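Local coordinates for hypothetical membrane spanning protein (Thermus thermophilus, PDB 2VPZ), which probably serves as the membrane-anchoring, quinone-binding subunit of a polysulfide reductase complex, passing electrons from menaquinol to its partner subunits, at residues R47-Y52 and S169-F174; L133-N138 and P142-L147. All blocks are in the same frame, centred on the assembly; numbering follows the deposited sequence.

Overall arrangement
Contact 1 and contact 2 sit on opposite sides of the chain's centre, with nearest atoms about 20 Å apart, and both are largely buried. The first is long-range: it joins the start of helix 46-65 to the loop between helices 148-166 and 175-189. The second is local, folding the end of helix 117-136 against the loop that leads into helix 148-166. That helix links them, contact 2 lying just before its start and contact 1 beyond its end. Their chemistry differs: a hydroxyl-hydroxyl hydrogen bond and an oblique aromatic pair in contact 1, against leucine packed on an indole face, with no hydrogen bond across the segments, in contact 2.

Contact 1: R47-Y52 and S169-F174; sequences RRYTLY and SPWALF
Tyr-49 and Ser-169 meet through their hydroxyls, the one hydrogen bond between the segments: OH of Tyr-49 lies 2.6 Å from OG of Ser-169, and either could be the donor. The serine oxygen lies at the edge of the phenol ring, in its plane.

The aromatic contact is oblique. The six-membered rings of Tyr-49 and Trp-171 are inclined at 59°, their centroids 5.5 Å apart. With CG of Trp-171 between its backbone N and carbonyl carbon (chi1 53°), the indole end reaches the phenol although its CB does not point there. CZ2 of Trp-171 approaches CE1 of Tyr-49 to 3.8 Å, while its CH2 lies over one phenol face. The serine touches both rings, the indole by its CB and the phenol by its OG.

Polar groups lie beside the aromatic pair. Arg-48 grips the Tyr-52 hydroxyl side-on with NE and NH2. Glu-45 accepts a hydrogen bond from Trp-171 NE1 and forms a salt bridge with Arg-48, tying the two sides together again.

The contact joins the start of helix 46-65 to the loop between helices 148-166 and 175-189, beside Ala-35 and Leu-38 of helix 16-41 and Ala-164 near the end of helix 148-166.

Contact 2: L133-N138 and P142-L147; sequences LALAVN and PLWNGL
Leu-135 and Trp-144 are brought together by similar first torsions: each has CG anti to the carbonyl carbon, with chi1 at -55° in the leucine and -69° in the tryptophan. The side chains cross at about a right angle, and the leucine lies over one face of the indole. Leu-135 CB sits 3.8 Å from CG of Trp-144. Leu-135 CD2 stands 4.0 Å from the centroid of the six-membered ring of Trp-144, almost on its normal, in a CH-pi contact; Leu-135 CD1 reaches the pyrrole side, 3.9 Å from NE1 of Trp-144.

Leu-135 O approaches CE3 of Trp-144 to 3.6 Å, and the same carbonyl accepts a hydrogen bond from the backbone N of Asn-138. Ala-136 contributes a nearly straight CA-H...O contact, its CA 3.4 Å from the carbonyl O of Trp-144 and the angle at the hydrogen 171°. Its methyl group rests against the backbone carbonyl of Asn-145. Asn-138 runs alongside Trp-144, pointing the same way, with its amide plane inclined to the indole.

Outside the two segments, Trp-144 NE1 donates a hydrogen bond to Leu-242 O of helix 227-245, while Leu-135 also packs on Phe-152 of helix 148-166. Asn-145 and Leu-147 pack against Gly-146 of the second subunit, another copy of this protein, bringing the loop to the subunit interface.

Trp-144 is the centre of an inverse gamma turn in the connection between helices 117-136 and 148-166, which together form a helical hairpin of the membrane subunit. The Leu-135 side chain is about 9 Å from those of Tyr-130 and His-21, residues seen to bind quinones in this protein, though none is bound to this chain here; the contact lies near that site without being part of it.

Contact 1: R47-Y52 and S169-F174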
loop_
_atom_site.group_PDB
_atom_site.type_symbol
_atom_site.label_atom_id
_atom_site.label_comp_id
_atom_site.label_asym_id
_atom_site.label_seq_id
_atom_site.Cartn_x
_atom_site.Cartn_y
_atom_site.Cartn_z
ATOM N N ARG C 47 7.977 46.182 44.937
ATOM C CA ARG C 47 6.595 46.643 45.004
ATOM C C ARG C 47 5.929 47.142 43.724
ATOM O O ARG C 47 4.764 46.832 43.439
ATOM C CB ARG C 47 6.462 47.676 46.121
ATOM C CG ARG C 47 6.318 47.087 47.517
ATOM C CD ARG C 47 4.836 46.843 47.806
ATOM N NE ARG C 47 4.034 48.062 47.671
ATOM C CZ ARG C 47 2.789 48.199 48.100
ATOM N NH1 ARG C 47 2.213 47.170 48.701
ATOM N NH2 ARG C 47 2.120 49.339 47.946
ATOM N N ARG C 48 6.667 47.938 42.972
ATOM C CA ARG C 48 6.167 48.479 41.730
ATOM C C ARG C 48 6.352 47.455 40.597
ATOM O O ARG C 48 5.631 47.499 39.610
ATOM C CB ARG C 48 6.856 49.800 41.383
ATOM C CG ARG C 48 8.313 49.644 41.034
ATOM C CD ARG C 48 8.988 50.985 40.923
ATOM N NE ARG C 48 9.067 51.468 39.553
ATOM C CZ ARG C 48 10.207 51.632 38.897
ATOM N NH1 ARG C 48 11.345 51.346 39.507
ATOM N NH2 ARG C 48 10.204 52.071 37.644
ATOM N N TYR C 49 7.305 46.534 40.714
ATOM C CA TYR C 49 7.418 45.521 39.664
ATOM C C TYR C 49 6.198 44.584 39.776
ATOM O O TYR C 49 5.724 44.031 38.787
ATOM C CB TYR C 49 8.742 44.741 39.694
ATOM C CG TYR C 49 9.808 45.412 38.837
ATOM C CD1 TYR C 49 10.640 46.402 39.370
ATOM C CD2 TYR C 49 9.922 45.116 37.476
ATOM C CE1 TYR C 49 11.555 47.086 38.570
ATOM C CE2 TYR C 49 10.830 45.793 36.661
ATOM C CZ TYR C 49 11.648 46.781 37.214
ATOM O OH TYR C 49 12.553 47.452 36.423
ATOM N N THR C 50 5.661 44.456 40.983
ATOM C CA THR C 50 4.491 43.643 41.207
ATOM C C THR C 50 3.237 44.344 40.607
ATOM O O THR C 50 2.365 43.701 39.994
ATOM C CB THR C 50 4.316 43.333 42.731
ATOM O OG1 THR C 50 5.538 42.823 43.252
ATOM C CG2 THR C 50 3.178 42.321 42.959
ATOM N N LEU C 51 3.154 45.670 40.726
ATOM C CA LEU C 51 2.020 46.401 40.149
ATOM C C LEU C 51 1.934 46.141 38.618
ATOM O O LEU C 51 0.853 45.837 38.102
ATOM C CB LEU C 51 2.068 47.935 40.405
ATOM C CG LEU C 51 0.916 48.740 39.756
ATOM C CD1 LEU C 51 -0.463 48.340 40.357
ATOM C CD2 LEU C 51 1.137 50.261 39.913
ATOM N N TYR C 52 3.081 46.254 37.944
ATOM C CA TYR C 52 3.316 46.058 36.491
ATOM C C TYR C 52 2.997 44.643 35.963
ATOM O O TYR C 52 2.408 44.450 34.868
ATOM C CB TYR C 52 4.782 46.338 36.173
ATOM C CG TYR C 52 5.388 47.691 36.447
ATOM C CD1 TYR C 52 6.774 47.834 36.471
ATOM C CD2 TYR C 52 4.619 48.866 36.583
ATOM C CE1 TYR C 52 7.410 49.055 36.618
ATOM C CE2 TYR C 52 5.237 50.133 36.744
ATOM C CZ TYR C 52 6.642 50.211 36.763
ATOM O OH TYR C 52 7.257 51.434 36.883
ATOM N N SER C 169 16.298 50.569 35.702
ATOM C CA SER C 169 16.731 49.705 36.813
ATOM C C SER C 169 18.182 49.289 36.422
ATOM O O SER C 169 18.406 48.765 35.315
ATOM C CB SER C 169 15.798 48.478 36.988
ATOM O OG SER C 169 14.481 48.869 37.314
ATOM N N PRO C 170 19.195 49.534 37.322
ATOM C CA PRO C 170 20.628 49.206 37.140
ATOM C C PRO C 170 21.067 47.717 36.886
ATOM O O PRO C 170 22.015 47.455 36.116
ATOM C CB PRO C 170 21.317 49.838 38.367
ATOM C CG PRO C 170 20.237 50.668 39.086
ATOM C CD PRO C 170 18.938 49.976 38.702
ATOM N N TRP C 171 20.387 46.794 37.569
ATOM C CA TRP C 171 20.537 45.308 37.506
ATOM C C TRP C 171 19.580 44.791 36.378
ATOM O O TRP C 171 18.426 44.739 36.574
ATOM C CB TRP C 171 20.029 44.666 38.792
ATOM C CG TRP C 171 18.586 45.145 39.117
ATOM C CD1 TRP C 171 18.237 46.143 39.985
ATOM C CD2 TRP C 171 17.331 44.723 38.486
ATOM N NE1 TRP C 171 16.879 46.368 39.925
ATOM C CE2 TRP C 171 16.307 45.517 39.016
ATOM C CE3 TRP C 171 16.990 43.752 37.506
ATOM C CZ2 TRP C 171 14.948 45.378 38.606
ATOM C CZ3 TRP C 171 15.663 43.617 37.082
ATOM C CH2 TRP C 171 14.656 44.431 37.638
ATOM N N ALA C 172 20.058 44.424 35.204
ATOM C CA ALA C 172 19.175 43.973 34.117
ATOM C C ALA C 172 19.888 44.216 32.770
ATOM O O ALA C 172 19.765 43.376 31.866
ATOM C CB ALA C 172 17.785 44.733 34.149
ATOM N N LEU C 173 20.633 45.309 32.632
ATOM C CA LEU C 173 21.381 45.547 31.359
ATOM C C LEU C 173 22.519 44.537 31.137
ATOM O O LEU C 173 23.042 44.454 30.015
ATOM C CB LEU C 173 21.968 46.994 31.148
ATOM C CG LEU C 173 22.848 47.088 29.858
ATOM C CD1 LEU C 173 21.980 47.135 28.575
ATOM C CD2 LEU C 173 23.791 48.301 29.920
ATOM N N PHE C 174 22.933 43.809 32.174
ATOM C CA PHE C 174 23.953 42.744 31.989
ATOM C C PHE C 174 23.144 41.426 31.732
ATOM O O PHE C 174 23.399 40.739 30.728
ATOM C CB PHE C 174 24.947 42.646 33.192
ATOM C CG PHE C 174 25.812 41.387 33.211
ATOM C CD1 PHE C 174 26.691 41.071 32.164
ATOM C CD2 PHE C 174 25.700 40.493 34.279
ATOM C CE1 PHE C 174 27.443 39.867 32.184
ATOM C CE2 PHE C 174 26.431 39.297 34.319
ATOM C CZ PHE C 174 27.305 38.981 33.268
#

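Contact 2: L133-N138 and P142-L147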
loop_
_atom_site.group_PDB
_atom_site.type_symbol
_atom_site.label_atom_id
_atom_site.label_comp_id
_atom_site.label_asym_id
_atom_site.label_seq_id
_atom_site.Cartn_x
_atom_site.Cartn_y
_atom_site.Cartn_z
ATOM N N LEU C 133 5.024 25.509 24.433
ATOM C CA LEU C 133 4.393 24.181 24.436
ATOM C C LEU C 133 3.007 24.211 23.721
ATOM O O LEU C 133 2.567 23.180 23.211
ATOM C CB LEU C 133 4.288 23.581 25.872
ATOM C CG LEU C 133 5.571 23.188 26.638
ATOM C CD1 LEU C 133 5.220 22.575 28.010
ATOM C CD2 LEU C 133 6.417 22.180 25.819
ATOM N N ALA C 134 2.328 25.367 23.675
ATOM C CA ALA C 134 1.035 25.468 22.968
ATOM C C ALA C 134 1.313 25.260 21.463
ATOM O O ALA C 134 0.462 24.752 20.713
ATOM C CB ALA C 134 0.327 26.857 23.215
ATOM N N LEU C 135 2.514 25.640 21.030
ATOM C CA LEU C 135 2.993 25.446 19.649
ATOM C C LEU C 135 3.524 24.004 19.437
ATOM O O LEU C 135 2.962 23.238 18.643
ATOM C CB LEU C 135 4.137 26.438 19.281
ATOM C CG LEU C 135 3.893 27.937 19.439
ATOM C CD1 LEU C 135 4.959 28.761 18.686
ATOM C CD2 LEU C 135 2.471 28.299 18.935
ATOM N N ALA C 136 4.587 23.683 20.166
ATOM C CA ALA C 136 5.352 22.413 20.153
ATOM C C ALA C 136 4.674 21.043 20.310
ATOM O O ALA C 136 5.238 20.029 19.927
ATOM C CB ALA C 136 6.569 22.517 21.154
ATOM N N VAL C 137 3.486 21.007 20.901
ATOM C CA VAL C 137 2.719 19.754 21.073
ATOM C C VAL C 137 2.047 19.288 19.763
ATOM O O VAL C 137 1.589 18.142 19.646
ATOM C CB VAL C 137 1.585 19.870 22.177
ATOM C CG1 VAL C 137 2.193 19.913 23.587
ATOM C CG2 VAL C 137 0.717 21.115 21.902
ATOM N N ASN C 138 1.973 20.208 18.791
ATOM C CA ASN C 138 1.368 19.950 17.464
ATOM C C ASN C 138 2.440 19.409 16.548
ATOM O O ASN C 138 3.002 20.134 15.717
ATOM C CB ASN C 138 0.786 21.251 16.900
ATOM C CG ASN C 138 -0.116 21.944 17.866
ATOM O OD1 ASN C 138 0.093 23.118 18.211
ATOM N ND2 ASN C 138 -1.103 21.205 18.367
ATOM N N PRO C 142 5.244 20.885 10.903
ATOM C CA PRO C 142 6.716 20.833 10.892
ATOM C C PRO C 142 7.601 22.010 11.444
ATOM O O PRO C 142 8.751 21.789 11.833
ATOM C CB PRO C 142 7.106 20.518 9.450
ATOM C CG PRO C 142 5.848 19.905 8.826
ATOM C CD PRO C 142 4.677 20.555 9.591
ATOM N N LEU C 143 7.114 23.244 11.437
ATOM C CA LEU C 143 7.934 24.362 11.943
ATOM C C LEU C 143 7.907 24.485 13.481
ATOM O O LEU C 143 8.844 24.991 14.093
ATOM C CB LEU C 143 7.571 25.720 11.268
ATOM C CG LEU C 143 7.617 25.754 9.721
ATOM C CD1 LEU C 143 7.620 27.208 9.189
ATOM C CD2 LEU C 143 8.852 24.991 9.221
ATOM N N TRP C 144 6.845 23.994 14.120
ATOM C CA TRP C 144 6.741 24.066 15.582
ATOM C C TRP C 144 7.390 22.906 16.291
ATOM O O TRP C 144 6.739 22.173 17.046
ATOM C CB TRP C 144 5.270 24.184 15.992
ATOM C CG TRP C 144 4.727 25.509 15.599
ATOM C CD1 TRP C 144 5.457 26.628 15.253
ATOM C CD2 TRP C 144 3.353 25.903 15.512
ATOM N NE1 TRP C 144 4.617 27.673 14.966
ATOM C CE2 TRP C 144 3.322 27.260 15.123
ATOM C CE3 TRP C 144 2.132 25.237 15.747
ATOM C CZ2 TRP C 144 2.100 27.973 14.937
ATOM C CZ3 TRP C 144 0.919 25.934 15.571
ATOM C CH2 TRP C 144 0.917 27.288 15.177
ATOM N N ASN C 145 8.684 22.736 16.074
ATOM C CA ASN C 145 9.389 21.623 16.696
ATOM C C ASN C 145 9.820 21.934 18.146
ATOM O O ASN C 145 9.473 22.990 18.703
ATOM C CB ASN C 145 10.586 21.176 15.812
ATOM C CG ASN C 145 11.782 22.123 15.872
ATOM O OD1 ASN C 145 12.769 21.962 15.148
ATOM N ND2 ASN C 145 11.693 23.123 16.752
ATOM N N GLY C 146 10.539 20.983 18.733
ATOM C CA GLY C 146 11.017 21.103 20.101
ATOM C C GLY C 146 11.665 22.411 20.542
ATOM O O GLY C 146 11.435 22.837 21.665
ATOM N N LEU C 147 12.450 23.050 19.675
ATOM C CA LEU C 147 13.111 24.345 19.984
ATOM C C LEU C 147 12.134 25.472 20.440
ATOM O O LEU C 147 12.550 26.449 21.077
ATOM C CB LEU C 147 13.975 24.868 18.807
ATOM C CG LEU C 147 15.504 25.010 18.828
ATOM C CD1 LEU C 147 15.972 25.911 17.652
ATOM C CD2 LEU C 147 16.012 25.602 20.166
#